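Malonyl CoA-acyl carrier protein transacylase (Bartonella henselae, PDB 3QAT) probably transfers the malonyl group from malonyl-CoA to the acyl carrier protein, the step that supplies malonyl units for fatty acid biosynthesis. Local coordinates at residues A[43-47]-A[48-52]; A[77-80]-A[81-85]. All blocks are in the same frame, centred on the assembly; numbering follows the deposited sequence.

Contact 1: A[43-47]-A[48-52]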
ATOM      1  N   LEU A  43      -8.062  -4.307  17.819  1.00  9.15           N
ATOM      2  CA  LEU A  43      -6.659  -4.442  18.257  1.00  8.80           C
ATOM      3  C   LEU A  43      -6.458  -4.382  19.777  1.00 10.48           C
ATOM      4  O   LEU A  43      -5.312  -4.514  20.259  1.00 11.61           O
ATOM      5  CB  LEU A  43      -5.805  -3.339  17.603  1.00  8.93           C
ATOM      6  CG  LEU A  43      -5.821  -3.386  16.074  1.00  8.79           C
ATOM      7  CD1 LEU A  43      -4.973  -2.230  15.483  1.00  8.41           C
ATOM      8  CD2 LEU A  43      -5.374  -4.768  15.543  1.00 10.06           C
ATOM      9  N   SER A  44      -7.551  -4.150  20.512  1.00 10.65           N
ATOM     10  CA  SER A  44      -7.525  -3.998  21.973  1.00 12.86           C
ATOM     11  C   SER A  44      -6.544  -2.913  22.393  1.00 13.33           C
ATOM     12  O   SER A  44      -5.771  -3.089  23.347  1.00 14.05           O
ATOM     13  CB  SER A  44      -7.145  -5.323  22.658  1.00 13.21           C
ATOM     14  OG  SER A  44      -8.104  -6.334  22.377  1.00 17.80           O
ATOM     15  N   GLU A  45      -6.573  -1.779  21.690  1.00 12.83           N
ATOM     16  CA  GLU A  45      -5.560  -0.733  21.865  0.70 13.62           C
ATOM     17  C   GLU A  45      -6.127   0.591  21.400  1.00 13.33           C
ATOM     18  O   GLU A  45      -6.838   0.606  20.400  1.00 13.84           O
ATOM     19  CB  GLU A  45      -4.358  -1.047  20.940  0.70 13.99           C
ATOM     20  CG  GLU A  45      -3.103  -0.253  21.253  0.70 17.10           C
ATOM     21  CD  GLU A  45      -2.090  -0.287  20.118  0.70 17.65           C
ATOM     22  OE1 GLU A  45      -2.396  -0.772  19.004  0.70 15.96           O
ATOM     23  OE2 GLU A  45      -0.973   0.191  20.356  0.70 22.93           O
ATOM     24  N   LYS A  46      -5.764   1.689  22.068  1.00 13.25           N
ATOM     25  CA  LYS A  46      -6.112   3.019  21.567  1.00 12.80           C
ATOM     26  C   LYS A  46      -5.113   3.455  20.469  1.00 11.27           C
ATOM     27  O   LYS A  46      -4.379   4.447  20.604  1.00 11.03           O
ATOM     28  CB  LYS A  46      -6.149   4.052  22.697  1.00 13.99           C
ATOM     29  CG  LYS A  46      -7.342   3.909  23.634  1.00 17.56           C
ATOM     30  CD  LYS A  46      -8.626   4.396  22.941  1.00 21.86           C
ATOM     31  CE  LYS A  46      -9.818   4.480  23.905  1.00 25.39           C
ATOM     32  NZ  LYS A  46     -11.012   5.127  23.246  1.00 25.62           N
ATOM     33  N   LEU A  47      -5.109   2.717  19.362  1.00 10.04           N
ATOM     34  CA  LEU A  47      -4.278   3.076  18.219  1.00  8.81           C
ATOM     35  C   LEU A  47      -4.621   4.473  17.729  1.00  8.83           C
ATOM     36  O   LEU A  47      -3.722   5.228  17.312  1.00  9.22           O
ATOM     37  CB  LEU A  47      -4.476   2.043  17.094  1.00  7.57           C
ATOM     38  CG  LEU A  47      -3.723   2.355  15.795  1.00  7.93           C
ATOM     39  CD1 LEU A  47      -2.170   2.385  15.974  1.00  8.46           C
ATOM     40  CD2 LEU A  47      -4.146   1.377  14.667  1.00  9.19           C
ATOM     41  N   SER A  48      -5.910   4.823  17.788  1.00  8.84           N
ATOM     42  CA  SER A  48      -6.343   6.133  17.324  1.00  9.44           C
ATOM     43  C   SER A  48      -5.607   7.294  18.019  1.00 10.37           C
ATOM     44  O   SER A  48      -5.398   8.340  17.412  1.00 10.25           O
ATOM     45  CB  SER A  48      -7.870   6.284  17.478  1.00  9.92           C
ATOM     46  OG  SER A  48      -8.223   6.182  18.864  1.00 12.14           O
ATOM     47  N   ASP A  49      -5.200   7.122  19.284  1.00 10.59           N
ATOM     48  CA  ASP A  49      -4.439   8.186  19.958  1.00 12.03           C
ATOM     49  C   ASP A  49      -3.085   8.424  19.269  1.00 11.19           C
ATOM     50  O   ASP A  49      -2.638   9.562  19.158  1.00 11.78           O
ATOM     51  CB  ASP A  49      -4.239   7.871  21.434  1.00 13.67           C
ATOM     52  CG  ASP A  49      -5.492   8.120  22.273  1.00 17.63           C
ATOM     53  OD1 ASP A  49      -6.359   8.926  21.874  1.00 21.74           O
ATOM     54  OD2 ASP A  49      -5.570   7.536  23.373  1.00 24.64           O
ATOM     55  N   ILE A  50      -2.437   7.347  18.833  1.00 10.63           N
ATOM     56  CA  ILE A  50      -1.174   7.443  18.095  1.00 10.92           C
ATOM     57  C   ILE A  50      -1.423   8.072  16.715  1.00  9.81           C
ATOM     58  O   ILE A  50      -0.673   8.941  16.270  1.00 10.33           O
ATOM     59  CB  ILE A  50      -0.527   6.049  17.959  1.00 10.47           C
ATOM     60  CG1 ILE A  50      -0.128   5.500  19.335  1.00 12.84           C
ATOM     61  CG2 ILE A  50       0.667   6.075  16.980  1.00 12.54           C
ATOM     62  CD1 ILE A  50       0.160   3.965  19.310  1.00 16.53           C
ATOM     63  N   ILE A  51      -2.490   7.639  16.038  1.00  8.79           N
ATOM     64  CA  ILE A  51      -2.867   8.246  14.769  1.00  9.44           C
ATOM     65  C   ILE A  51      -3.055   9.760  14.886  1.00 10.07           C
ATOM     66  O   ILE A  51      -2.514  10.513  14.069  1.00 10.18           O
ATOM     67  CB  ILE A  51      -4.128   7.590  14.187  1.00  9.31           C
ATOM     68  CG1 ILE A  51      -3.908   6.074  14.060  1.00  8.04           C
ATOM     69  CG2 ILE A  51      -4.499   8.224  12.834  1.00 10.67           C
ATOM     70  CD1 ILE A  51      -5.133   5.306  13.458  1.00  9.79           C
ATOM     71  N   PHE A  52      -3.800  10.195  15.898  1.00 10.69           N
ATOM     72  CA  PHE A  52      -4.193  11.608  15.966  1.00 11.58           C
ATOM     73  C   PHE A  52      -3.146  12.527  16.609  1.00 13.63           C
ATOM     74  O   PHE A  52      -3.103  13.715  16.281  1.00 13.51           O
ATOM     75  CB  PHE A  52      -5.527  11.772  16.702  1.00 12.33           C
ATOM     76  CG  PHE A  52      -6.694  11.016  16.074  1.00 10.43           C
ATOM     77  CD1 PHE A  52      -6.747  10.741  14.696  1.00 11.70           C
ATOM     78  CD2 PHE A  52      -7.773  10.638  16.874  1.00 13.21           C
ATOM     79  CE1 PHE A  52      -7.839  10.052  14.140  1.00 10.29           C
ATOM     80  CE2 PHE A  52      -8.860   9.959  16.334  1.00 12.21           C
ATOM     81  CZ  PHE A  52      -8.903   9.664  14.960  1.00 14.41           C
TER

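Contact 2: A[77-80]-A[81-85]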
ATOM      1  N   ILE A  77     -14.114   5.476   2.808  1.00  9.50           N
ATOM      2  CA  ILE A  77     -15.066   4.597   2.109  1.00 10.06           C
ATOM      3  C   ILE A  77     -16.440   4.638   2.787  1.00 10.72           C
ATOM      4  O   ILE A  77     -17.483   4.746   2.110  1.00 11.12           O
ATOM      5  CB  ILE A  77     -14.556   3.126   1.994  1.00  9.65           C
ATOM      6  CG1 ILE A  77     -13.310   3.024   1.080  1.00 10.02           C
ATOM      7  CG2 ILE A  77     -15.704   2.162   1.522  1.00 11.57           C
ATOM      8  CD1 ILE A  77     -13.570   3.320  -0.446  1.00 11.72           C
ATOM      9  N   ARG A  78     -16.449   4.525   4.118  1.00 10.39           N
ATOM     10  CA  ARG A  78     -17.737   4.464   4.812  1.00 11.39           C
ATOM     11  C   ARG A  78     -18.512   5.760   4.702  1.00 12.57           C
ATOM     12  O   ARG A  78     -19.746   5.727   4.558  1.00 13.20           O
ATOM     13  CB  ARG A  78     -17.574   4.075   6.278  1.00 12.07           C
ATOM     14  CG  ARG A  78     -17.045   2.690   6.434  1.00 14.02           C
ATOM     15  CD  ARG A  78     -18.160   1.685   6.388  1.00 17.36           C
ATOM     16  NE  ARG A  78     -17.641   0.343   6.657  1.00 15.49           N
ATOM     17  CZ  ARG A  78     -17.471  -0.172   7.883  1.00 18.84           C
ATOM     18  NH1 ARG A  78     -17.726   0.537   8.975  1.00 20.18           N
ATOM     19  NH2 ARG A  78     -17.022  -1.397   8.010  1.00 16.32           N
ATOM     20  N   VAL A  79     -17.812   6.892   4.783  1.00 11.88           N
ATOM     21  CA  VAL A  79     -18.475   8.190   4.541  1.00 13.27           C
ATOM     22  C   VAL A  79     -19.059   8.261   3.122  1.00 13.62           C
ATOM     23  O   VAL A  79     -20.224   8.631   2.949  1.00 14.10           O
ATOM     24  CB  VAL A  79     -17.529   9.396   4.824  1.00 12.74           C
ATOM     25  CG1 VAL A  79     -18.186  10.735   4.393  1.00 14.73           C
ATOM     26  CG2 VAL A  79     -17.151   9.449   6.292  1.00 12.16           C
ATOM     27  N   MET A  80     -18.271   7.875   2.107  1.00 13.43           N
ATOM     28  CA  MET A  80     -18.767   7.846   0.731  1.00 14.05           C
ATOM     29  C   MET A  80     -20.003   6.956   0.583  1.00 14.35           C
ATOM     30  O   MET A  80     -20.994   7.339  -0.070  1.00 15.07           O
ATOM     31  CB  MET A  80     -17.679   7.381  -0.247  1.00 14.30           C
ATOM     32  CG  MET A  80     -16.506   8.353  -0.333  1.00 13.67           C
ATOM     33  SD  MET A  80     -15.262   7.792  -1.538  1.00 15.80           S
ATOM     34  CE  MET A  80     -15.970   8.279  -3.109  1.00 17.75           C
ATOM     35  N   GLU A  81     -19.957   5.764   1.174  1.00 13.39           N
ATOM     36  CA  GLU A  81     -21.106   4.868   1.138  1.00 14.52           C
ATOM     37  C   GLU A  81     -22.343   5.465   1.806  1.00 15.78           C
ATOM     38  O   GLU A  81     -23.450   5.327   1.265  1.00 16.26           O
ATOM     39  CB  GLU A  81     -20.752   3.499   1.710  1.00 13.50           C
ATOM     40  CG  GLU A  81     -19.738   2.779   0.826  1.00 14.24           C
ATOM     41  CD  GLU A  81     -19.274   1.481   1.436  1.00 15.84           C
ATOM     42  OE1 GLU A  81     -19.208   1.373   2.687  1.00 16.57           O
ATOM     43  OE2 GLU A  81     -18.948   0.574   0.641  1.00 19.16           O
ATOM     44  N   GLN A  82     -22.187   6.155   2.941  1.00 16.10           N
ATOM     45  CA  GLN A  82     -23.366   6.775   3.581  1.00 18.12           C
ATOM     46  C   GLN A  82     -23.980   7.840   2.671  1.00 18.44           C
ATOM     47  O   GLN A  82     -25.210   8.039   2.649  1.00 19.36           O
ATOM     48  CB  GLN A  82     -23.036   7.385   4.955  1.00 18.05           C
ATOM     49  CG  GLN A  82     -24.289   7.951   5.620  1.00 22.18           C
ATOM     50  CD  GLN A  82     -24.215   8.094   7.137  1.00 26.77           C
ATOM     51  OE1 GLN A  82     -23.259   7.660   7.787  1.00 27.47           O
ATOM     52  NE2 GLN A  82     -25.255   8.710   7.711  1.00 27.77           N
ATOM     53  N   LEU A  83     -23.113   8.505   1.916  1.00 18.51           N
ATOM     54  CA  LEU A  83     -23.528   9.547   0.972  1.00 19.55           C
ATOM     55  C   LEU A  83     -23.976   9.012  -0.395  1.00 20.17           C
ATOM     56  O   LEU A  83     -24.211   9.799  -1.321  1.00 21.75           O
ATOM     57  CB  LEU A  83     -22.437  10.618   0.834  1.00 18.70           C
ATOM     58  CG  LEU A  83     -22.168  11.389   2.133  1.00 19.97           C
ATOM     59  CD1 LEU A  83     -20.961  12.327   1.984  1.00 20.28           C
ATOM     60  CD2 LEU A  83     -23.401  12.146   2.649  1.00 23.00           C
ATOM     61  N   GLY A  84     -24.115   7.695  -0.507  1.00 20.53           N
ATOM     62  CA  GLY A  84     -24.692   7.083  -1.688  1.00 20.66           C
ATOM     63  C   GLY A  84     -23.802   6.273  -2.610  1.00 20.18           C
ATOM     64  O   GLY A  84     -24.296   5.754  -3.616  1.00 20.95           O
ATOM     65  N   LEU A  85     -22.505   6.142  -2.293  1.00 18.58           N
ATOM     66  CA  LEU A  85     -21.637   5.350  -3.154  1.00 18.15           C
ATOM     67  C   LEU A  85     -21.986   3.870  -3.070  1.00 18.31           C
ATOM     68  O   LEU A  85     -22.050   3.305  -1.980  1.00 18.50           O
ATOM     69  CB  LEU A  85     -20.141   5.536  -2.793  1.00 17.19           C
ATOM     70  CG  LEU A  85     -19.155   4.642  -3.562  1.00 18.34           C
ATOM     71  CD1 LEU A  85     -19.057   5.033  -5.061  1.00 20.61           C
ATOM     72  CD2 LEU A  85     -17.782   4.645  -2.856  1.00 16.33           C
TER
HETATM   73  O   HOH W   1     -17.812  -0.651   3.882  1.00 16.25           O

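Contact 1: A[43-47]-A[48-52]
Leu47 and Ile51 form the tight side of this first helical turn, with CG of Leu47 4.0 Å from CD1 of Ile51. A chi1 of 176° sets CG of Leu47 beside its own carbonyl carbon, where it meets Ile51; Val39 of helix 30-43 and Pro67 of helix 62-82 also touch this leucine. CD1 of Ile50 lies more loosely against Leu47, 4.4 Å from its CD1. The hydroxyl of Ser48 is buried on the packed side as well, and its OG is satisfied by a hydrogen bond with the carboxylate of Asp40. Glu45, modelled in two conformers, has its OE1 held in a salt bridge by Arg121.

The solvent side, formed by Lys46 and Asp49, is looser. The Lys46 chain bends at chi2 (-74°) and runs off with its ammonium 6.0 Å from OD2 of Asp49 (NZ to OD2), so the two charges do not pair; contact comes instead from CB of Lys46, 3.6 Å from the same OD2.

Beneath these side chains, Asp49 N donates to Lys46 O at 3.1 Å and Ile51 N to Leu47 O at 3.0 Å. The arrangement is that of a short loop joining two helices: a Schellman motif at Ser44 closes helix 30-43, and an inverse gamma turn centred on Lys46 leads into the N-terminal turn of helix 47-53.

Contact 2: A[77-80]-A[81-85]
A Schellman motif ends helix 62-82 here, with Gly84 as the C-prime residue at positive phi. Its two defining bonds run from Leu85 N to Met80 O (2.9 Å) and from Gly84 N to Glu81 O (3.0 Å). They replace the regular helical pattern of the turn just before, such as Glu81 N to Ile77 O.

Beyond the glycine the chain doubles back and brings Leu85 against the last turn. CD2 of Leu85 sits 3.8 Å from CB of Met80 and also meets the methionine CE, which the bend at chi3 (80°) turns toward it. Phe9 of strand 6-11 touches both residues. On another flank of the helix, Val79 and Leu83 run alongside each other in the same direction, with CG1 of Val79 4.0 Å from CD1 of Leu83; helix 306-316 packs against this pair through Ile309 and Leu313.

The polar flank is built differently. Glu81 lays its carboxylate over the branch methyl of Ile77, CD being 3.6 Å from CG2. The guanidinium of Arg78 and this carboxylate are nearly coplanar, but NE of Arg78 and OE1 of Glu81 are 4.4 Å apart, too far for a salt bridge. A water bridges the two groups: it accepts from Arg78 NE at 3.0 Å, in the guanidinium plane, and donates to Glu81 OE1 at 2.7 Å. The opposite charges are therefore coupled through water, and this bridge probably restrains the rotation of both groups.

Overall arrangement
Contact 1 precedes contact 2 along the chain, and the two are separate: their centres lie 23 Å apart and their nearest atoms about 12 Å. Helix 62-82 links them, since Pro67 and Ala68 near its start receive side chains of 43-52 while its final turn forms contact 2. Helix 30-43 also serves both, with Val39 and Phe36 facing contact 1 and Ala31 and Val35 facing contact 2. Both lie peripherally, their centres about 20 and 22 Å from the chain centre. A GxSxG pattern around Ser98, consistent with the nucleophile elbow of acyltransferases, belongs to neither contact. A bound 1,2-ethanediol, probably from crystallisation, lies about 3 Å from the Ser48 side chain.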